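2-keto-3-deoxygluconate kinase (Thermotoga maritima, PDB 2AFB) probably catalyses the ATP-dependent phosphorylation of the sugar acid 2-keto-3-deoxygluconate. Local coordinates at residues A[57-62]-A[301-306]; A[101-104]-A[108-111]. One frame throughout, in Å; residues are numbered along the deposited sequence.

Contact 1 of 2, residues A[57-62]-A[301-306]; sequences MGLDAY and GSLMGF. With NI (nickel (II) ion), chain E.
Leu-59 meets helix 290-304 with both branches of its side chain, each on a different partner. Its CD1 lies 3.7 Å from CD1 of Leu-303, the two leucines crossing at a slant, and its CD2 lies 3.9 Å from the terminal CE of selenomethionine Met-304, the two chains running past each other in opposite senses. Met-304 reaches this branch through a chain bent at chi2 (-52°) and chi3 (109°), which turns its methyl back to Leu-59. Just 101 Å² is buried between the segments. Gly-58 ends helix 46-56 before Leu-59, and Gly-305 ends helix 290-304 after Met-304, each in a Schellman motif with positive phi. Leu-54 of helix 46-56 and Tyr-300 of helix 290-304 also pack on Leu-59. The next residue, Asp-60, takes no part in this packing and binds nickel through OD2 at 2.1 Å; two waters are further ligands, and His-12 of what is evidently the N-terminal purification tag binds the same ion, so the site is probably not native. The contact thus joins the link between helix 46-56 and strand 60-67 to the last turn of helix 290-304 by small, purely apolar methyl-to-methyl packing, with no directional bond to fix the register.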
HETATM    1  N   MSE A  57     -14.041  25.893  -8.608  1.00 28.15           N
HETATM    2  CA  MSE A  57     -14.647  26.650  -9.676  1.00 24.18           C
HETATM    3  C   MSE A  57     -13.914  27.937 -10.026  1.00 28.90           C
HETATM    4  O   MSE A  57     -14.316  28.609 -10.981  1.00 29.73           O
HETATM    5  CB  MSE A  57     -16.059  27.102  -9.289  1.00 26.23           C
HETATM    6  CG  MSE A  57     -17.051  26.038  -8.939  1.00 30.44           C
HETATM    7 SE   MSE A  57     -17.278  24.700 -10.325  1.00 47.10          SE
HETATM    8  CE  MSE A  57     -15.988  23.162  -9.713  1.00 35.45           C
ATOM      9  N   GLY A  58     -12.939  28.374  -9.250  1.00 26.67           N
ATOM     10  CA  GLY A  58     -12.138  29.545  -9.690  1.00 27.45           C
ATOM     11  C   GLY A  58     -12.541  30.865  -9.047  1.00 27.79           C
ATOM     12  O   GLY A  58     -12.241  31.911  -9.592  1.00 25.55           O
ATOM     13  N   LEU A  59     -13.226  30.803  -7.893  1.00 28.81           N
ATOM     14  CA  LEU A  59     -13.567  31.997  -7.084  1.00 29.13           C
ATOM     15  C   LEU A  59     -12.566  32.155  -5.931  1.00 27.12           C
ATOM     16  O   LEU A  59     -11.694  31.332  -5.761  1.00 27.41           O
ATOM     17  CB  LEU A  59     -14.983  31.900  -6.498  1.00 27.90           C
ATOM     18  CG  LEU A  59     -16.140  31.604  -7.461  1.00 29.12           C
ATOM     19  CD1 LEU A  59     -17.447  31.861  -6.755  1.00 29.58           C
ATOM     20  CD2 LEU A  59     -16.067  32.425  -8.696  1.00 26.10           C
ATOM     21  N   ASP A  60     -12.680  33.234  -5.170  1.00 29.52           N
ATOM     22  CA  ASP A  60     -11.778  33.480  -4.039  1.00 28.26           C
ATOM     23  C   ASP A  60     -12.480  33.045  -2.782  1.00 25.90           C
ATOM     24  O   ASP A  60     -13.177  33.808  -2.141  1.00 28.96           O
ATOM     25  CB  ASP A  60     -11.389  34.938  -3.944  1.00 29.52           C
ATOM     26  CG  ASP A  60     -10.517  35.379  -5.098  1.00 30.10           C
ATOM     27  OD1 ASP A  60      -9.873  34.531  -5.765  1.00 23.28           O
ATOM     28  OD2 ASP A  60     -10.495  36.590  -5.324  1.00 34.15           O
ATOM     29  N   ALA A  61     -12.283  31.796  -2.454  1.00 24.00           N
ATOM     30  CA  ALA A  61     -12.951  31.155  -1.347  1.00 23.62           C
ATOM     31  C   ALA A  61     -12.061  31.219  -0.127  1.00 24.34           C
ATOM     32  O   ALA A  61     -10.907  30.807  -0.182  1.00 24.64           O
ATOM     33  CB  ALA A  61     -13.271  29.735  -1.704  1.00 23.05           C
ATOM     34  N   TYR A  62     -12.584  31.765   0.959  1.00 24.39           N
ATOM     35  CA  TYR A  62     -11.849  31.749   2.237  1.00 26.96           C
ATOM     36  C   TYR A  62     -12.626  30.884   3.191  1.00 27.07           C
ATOM     37  O   TYR A  62     -13.847  30.990   3.276  1.00 27.30           O
ATOM     38  CB  TYR A  62     -11.731  33.132   2.848  1.00 26.46           C
ATOM     39  CG  TYR A  62     -10.982  34.125   2.025  1.00 24.72           C
ATOM     40  CD1 TYR A  62     -11.540  34.675   0.887  1.00 28.31           C
ATOM     41  CD2 TYR A  62      -9.711  34.562   2.415  1.00 26.90           C
ATOM     42  CE1 TYR A  62     -10.828  35.615   0.121  1.00 22.45           C
ATOM     43  CE2 TYR A  62      -9.009  35.511   1.670  1.00 24.69           C
ATOM     44  CZ  TYR A  62      -9.583  36.026   0.525  1.00 30.77           C
ATOM     45  OH  TYR A  62      -8.895  36.964  -0.220  1.00 33.44           O
ATOM     46  N   GLY A 301     -23.704  28.951  -8.894  1.00 24.88           N
ATOM     47  CA  GLY A 301     -24.690  29.305  -9.909  1.00 25.22           C
ATOM     48  C   GLY A 301     -25.375  30.648  -9.657  1.00 23.75           C
ATOM     49  O   GLY A 301     -25.692  31.375 -10.572  1.00 25.97           O
ATOM     50  N   SER A 302     -25.630  30.946  -8.397  1.00 24.62           N
ATOM     51  CA  SER A 302     -26.273  32.171  -8.037  1.00 24.51           C
ATOM     52  C   SER A 302     -25.340  33.355  -8.294  1.00 21.93           C
ATOM     53  O   SER A 302     -25.792  34.349  -8.818  1.00 20.61           O
ATOM     54  CB  SER A 302     -26.713  32.131  -6.591  1.00 25.24           C
ATOM     55  OG  SER A 302     -27.579  31.030  -6.404  1.00 27.20           O
ATOM     56  N   LEU A 303     -24.061  33.221  -7.938  1.00 24.67           N
ATOM     57  CA  LEU A 303     -23.051  34.236  -8.249  1.00 26.20           C
ATOM     58  C   LEU A 303     -22.907  34.435  -9.727  1.00 27.83           C
ATOM     59  O   LEU A 303     -22.704  35.561 -10.172  1.00 26.85           O
ATOM     60  CB  LEU A 303     -21.709  33.896  -7.658  1.00 27.43           C
ATOM     61  CG  LEU A 303     -21.729  34.049  -6.112  1.00 25.00           C
ATOM     62  CD1 LEU A 303     -20.514  33.470  -5.450  1.00 24.70           C
ATOM     63  CD2 LEU A 303     -21.865  35.551  -5.717  1.00 29.64           C
HETATM   64  N   MSE A 304     -23.034  33.376 -10.507  1.00 25.39           N
HETATM   65  CA  MSE A 304     -22.850  33.554 -11.962  1.00 25.03           C
HETATM   66  C   MSE A 304     -24.101  34.050 -12.662  1.00 23.94           C
HETATM   67  O   MSE A 304     -24.051  34.374 -13.848  1.00 24.22           O
HETATM   68  CB  MSE A 304     -22.418  32.223 -12.618  1.00 25.39           C
HETATM   69  CG  MSE A 304     -21.034  31.705 -12.257  1.00 30.67           C
HETATM   70 SE   MSE A 304     -19.602  33.022 -12.491  1.00 54.69          SE
HETATM   71  CE  MSE A 304     -19.274  33.318 -10.703  1.00 53.31           C
ATOM     72  N   GLY A 305     -25.240  34.068 -11.983  1.00 23.10           N
ATOM     73  CA  GLY A 305     -26.480  34.490 -12.673  1.00 21.78           C
ATOM     74  C   GLY A 305     -27.013  33.418 -13.598  1.00 22.30           C
ATOM     75  O   GLY A 305     -27.534  33.730 -14.700  1.00 22.46           O
ATOM     76  N   PHE A 306     -26.874  32.138 -13.187  1.00 25.35           N
ATOM     77  CA  PHE A 306     -27.402  31.010 -13.984  1.00 25.60           C
ATOM     78  C   PHE A 306     -28.897  31.154 -13.933  1.00 24.56           C
ATOM     79  O   PHE A 306     -29.404  31.618 -12.920  1.00 24.04           O
ATOM     80  CB  PHE A 306     -27.072  29.623 -13.395  1.00 24.88           C
ATOM     81  CG  PHE A 306     -25.661  29.144 -13.632  1.00 23.41           C
ATOM     82  CD1 PHE A 306     -24.768  29.838 -14.431  1.00 28.30           C
ATOM     83  CD2 PHE A 306     -25.229  27.965 -13.016  1.00 26.84           C
ATOM     84  CE1 PHE A 306     -23.441  29.342 -14.616  1.00 33.65           C
ATOM     85  CE2 PHE A 306     -23.928  27.479 -13.185  1.00 28.60           C
ATOM     86  CZ  PHE A 306     -23.030  28.141 -13.984  1.00 25.50           C
TER
HETATM   87 NI    NI E 342      -8.664  37.392  -6.043  1.00 42.83          NI
HETATM   88  O   HOH W   1      -8.801  39.761  -5.193  1.00 30.19           O
HETATM   89  O   HOH W   2      -6.667  36.101  -5.515  1.00 29.67           O

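Contact 2 of 2, residues A[101-104]-A[108-111]; sequences FLEI and QRPS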
ATOM      1  N   PHE A 101     -13.734   9.087  12.327  1.00 25.83           N
ATOM      2  CA  PHE A 101     -13.393   7.820  11.693  1.00 27.94           C
ATOM      3  C   PHE A 101     -14.578   7.440  10.846  1.00 28.64           C
ATOM      4  O   PHE A 101     -15.702   7.482  11.297  1.00 30.90           O
ATOM      5  CB  PHE A 101     -13.153   6.736  12.713  1.00 24.68           C
ATOM      6  CG  PHE A 101     -12.039   7.036  13.671  1.00 29.12           C
ATOM      7  CD1 PHE A 101     -12.236   7.891  14.707  1.00 24.69           C
ATOM      8  CD2 PHE A 101     -10.770   6.473  13.514  1.00 22.00           C
ATOM      9  CE1 PHE A 101     -11.211   8.191  15.600  1.00 31.90           C
ATOM     10  CE2 PHE A 101      -9.747   6.769  14.415  1.00 25.01           C
ATOM     11  CZ  PHE A 101      -9.976   7.654  15.444  1.00 21.68           C
ATOM     12  N   LEU A 102     -14.324   7.049   9.627  1.00 26.70           N
ATOM     13  CA  LEU A 102     -15.377   6.684   8.713  1.00 27.92           C
ATOM     14  C   LEU A 102     -15.145   5.307   8.120  1.00 24.70           C
ATOM     15  O   LEU A 102     -14.077   5.044   7.528  1.00 27.15           O
ATOM     16  CB  LEU A 102     -15.445   7.715   7.589  1.00 26.83           C
ATOM     17  CG  LEU A 102     -16.340   7.285   6.416  1.00 29.45           C
ATOM     18  CD1 LEU A 102     -17.775   7.473   6.841  1.00 35.57           C
ATOM     19  CD2 LEU A 102     -16.017   8.169   5.159  1.00 32.25           C
ATOM     20  N   GLU A 103     -16.144   4.429   8.276  1.00 27.01           N
ATOM     21  CA  GLU A 103     -16.190   3.140   7.613  1.00 28.30           C
ATOM     22  C   GLU A 103     -17.084   3.332   6.451  1.00 29.87           C
ATOM     23  O   GLU A 103     -18.266   3.639   6.613  1.00 33.41           O
ATOM     24  CB  GLU A 103     -16.794   2.055   8.464  1.00 30.02           C
ATOM     25  CG  GLU A 103     -15.966   1.604   9.640  1.00 34.43           C
ATOM     26  CD  GLU A 103     -16.661   0.505  10.479  1.00 33.05           C
ATOM     27  OE1 GLU A 103     -17.930   0.410  10.450  1.00 34.25           O
ATOM     28  OE2 GLU A 103     -15.935  -0.234  11.188  1.00 35.97           O
ATOM     29  N   ILE A 104     -16.541   3.132   5.264  1.00 29.05           N
ATOM     30  CA  ILE A 104     -17.334   3.267   4.052  1.00 31.62           C
ATOM     31  C   ILE A 104     -18.088   1.947   3.791  1.00 29.57           C
ATOM     32  O   ILE A 104     -17.470   0.854   3.631  1.00 24.49           O
ATOM     33  CB  ILE A 104     -16.457   3.640   2.851  1.00 31.96           C
ATOM     34  CG1 ILE A 104     -15.779   4.982   3.147  1.00 33.75           C
ATOM     35  CG2 ILE A 104     -17.290   3.698   1.578  1.00 33.72           C
ATOM     36  CD1 ILE A 104     -14.739   5.348   2.144  1.00 40.46           C
ATOM     37  N   GLN A 108     -25.928  -3.639   1.817  1.00 23.23           N
ATOM     38  CA  GLN A 108     -26.796  -3.489   3.019  1.00 23.13           C
ATOM     39  C   GLN A 108     -26.088  -2.989   4.271  1.00 24.20           C
ATOM     40  O   GLN A 108     -26.753  -2.752   5.291  1.00 24.53           O
ATOM     41  CB  GLN A 108     -27.505  -4.804   3.323  1.00 23.26           C
ATOM     42  CG  GLN A 108     -28.630  -5.123   2.342  1.00 23.71           C
ATOM     43  CD  GLN A 108     -28.173  -5.632   0.987  1.00 29.53           C
ATOM     44  OE1 GLN A 108     -27.090  -6.196   0.849  1.00 22.06           O
ATOM     45  NE2 GLN A 108     -29.035  -5.485  -0.014  1.00 24.18           N
ATOM     46  N   ARG A 109     -24.744  -2.895   4.226  1.00 23.10           N
ATOM     47  CA  ARG A 109     -23.982  -2.370   5.362  1.00 23.13           C
ATOM     48  C   ARG A 109     -23.773  -0.864   5.236  1.00 25.41           C
ATOM     49  O   ARG A 109     -23.001  -0.426   4.411  1.00 24.35           O
ATOM     50  CB  ARG A 109     -22.643  -3.092   5.554  1.00 20.09           C
ATOM     51  CG  ARG A 109     -21.921  -2.618   6.863  1.00 22.01           C
ATOM     52  CD  ARG A 109     -20.780  -3.512   7.296  1.00 26.24           C
ATOM     53  NE  ARG A 109     -19.715  -3.634   6.286  1.00 24.21           N
ATOM     54  CZ  ARG A 109     -18.735  -2.762   6.070  1.00 29.06           C
ATOM     55  NH1 ARG A 109     -18.618  -1.658   6.789  1.00 30.28           N
ATOM     56  NH2 ARG A 109     -17.828  -3.025   5.151  1.00 24.31           N
ATOM     57  N   PRO A 110     -24.466  -0.059   6.062  1.00 28.34           N
ATOM     58  CA  PRO A 110     -24.236   1.374   5.900  1.00 29.17           C
ATOM     59  C   PRO A 110     -22.853   1.871   6.303  1.00 25.20           C
ATOM     60  O   PRO A 110     -22.117   1.203   7.026  1.00 22.84           O
ATOM     61  CB  PRO A 110     -25.319   2.024   6.788  1.00 30.51           C
ATOM     62  CG  PRO A 110     -25.755   0.998   7.700  1.00 32.69           C
ATOM     63  CD  PRO A 110     -25.477  -0.350   7.095  1.00 27.67           C
ATOM     64  N   SER A 111     -22.515   3.047   5.807  1.00 26.72           N
ATOM     65  CA  SER A 111     -21.316   3.759   6.254  1.00 28.73           C
ATOM     66  C   SER A 111     -21.493   4.058   7.721  1.00 29.33           C
ATOM     67  O   SER A 111     -22.611   4.187   8.183  1.00 32.68           O
ATOM     68  CB  SER A 111     -21.078   5.041   5.446  1.00 28.35           C
ATOM     69  OG  SER A 111     -20.562   4.662   4.168  1.00 34.96           O
TER
HETATM   70  O   HOH W   3     -20.066  -0.057   8.612  1.00 24.52           O
HETATM   71  O   HOH W   4     -16.301  -0.186   5.896  1.00 16.14           O
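Ser-111 lies against the backbone of Glu-103 and Ile-104, where strand 99-103 gives way to a turn. Its CA-H lies against Glu-103 O, 3.1 Å from CA to O, in a strongly bent, weak interaction (127° at the hydrogen). The hydroxyl OG stands anti to the carbonyl carbon (chi1 -76°), which brings it 3.5 Å from Ile-104 CA and lets it hydrogen-bond to Gly-105 N in the connecting loop. On the apolar side, Leu-102 CD1 sits 4.3 Å from Ser-111 CB.

Arg-109 makes its approach through water. The chain is extended through chi1 and chi2, then kinked at chi3 (59°), which swings the guanidinium over beside the strand end, where two waters lie in its plane at the edge. One accepts from NH1 of Arg-109 and donates both to Glu-103 OE1 at 2.9 Å and to Pro-110 O. The other also accepts from Arg-109 NH1, at 2.9 Å, and lies 2.8 Å from Ile-104 O, one of more acceptors than it has protons for. Glu-103 OE1 and Arg-109 NH1 themselves remain 4.3 Å apart, beyond a salt bridge, though their opposite charges should still attract. Glu-103 has direct partners in Arg-32, which forms a salt bridge to OE1, and Ile-33 N, which binds OE2. Arg-109 NH2 hydrogen-bonds to Thr-324 O of a second subunit, so the guanidinium joins the water network to a subunit interface.

The contact marks the mouth of the loop that links two antiparallel neighbours of the four-stranded sheet, 99-103 and 112-116: beyond the Glu-103/Lys-112 backbone pair the chains stay close, with Ile-104 CA 4.6 Å from Ser-111 CA, and diverge toward Arg-109, while strand 22-26 flanks 99-103 on its other edge.

How the contacts relate
Contacts 1 and 2 sit on opposite sides of the chain's centre, their own centres 32 Å apart and their nearest atoms about 21 Å apart, so neither touches the other. Along the sequence contact 2 is nested within the long loop that contact 1 closes. One joins the approach to a strand of the nine-stranded sheet to a helix; the other lies in the four-stranded sheet, which, as in other pfkB-family kinases, probably forms the lid over the sugar site. No substrate is bound. Nickel is the only metal a residue of either contact binds; calcium ions lie about 9 Å from the side chain of Met-304 and about 11 Å from that of Ile-104, too far for ligation.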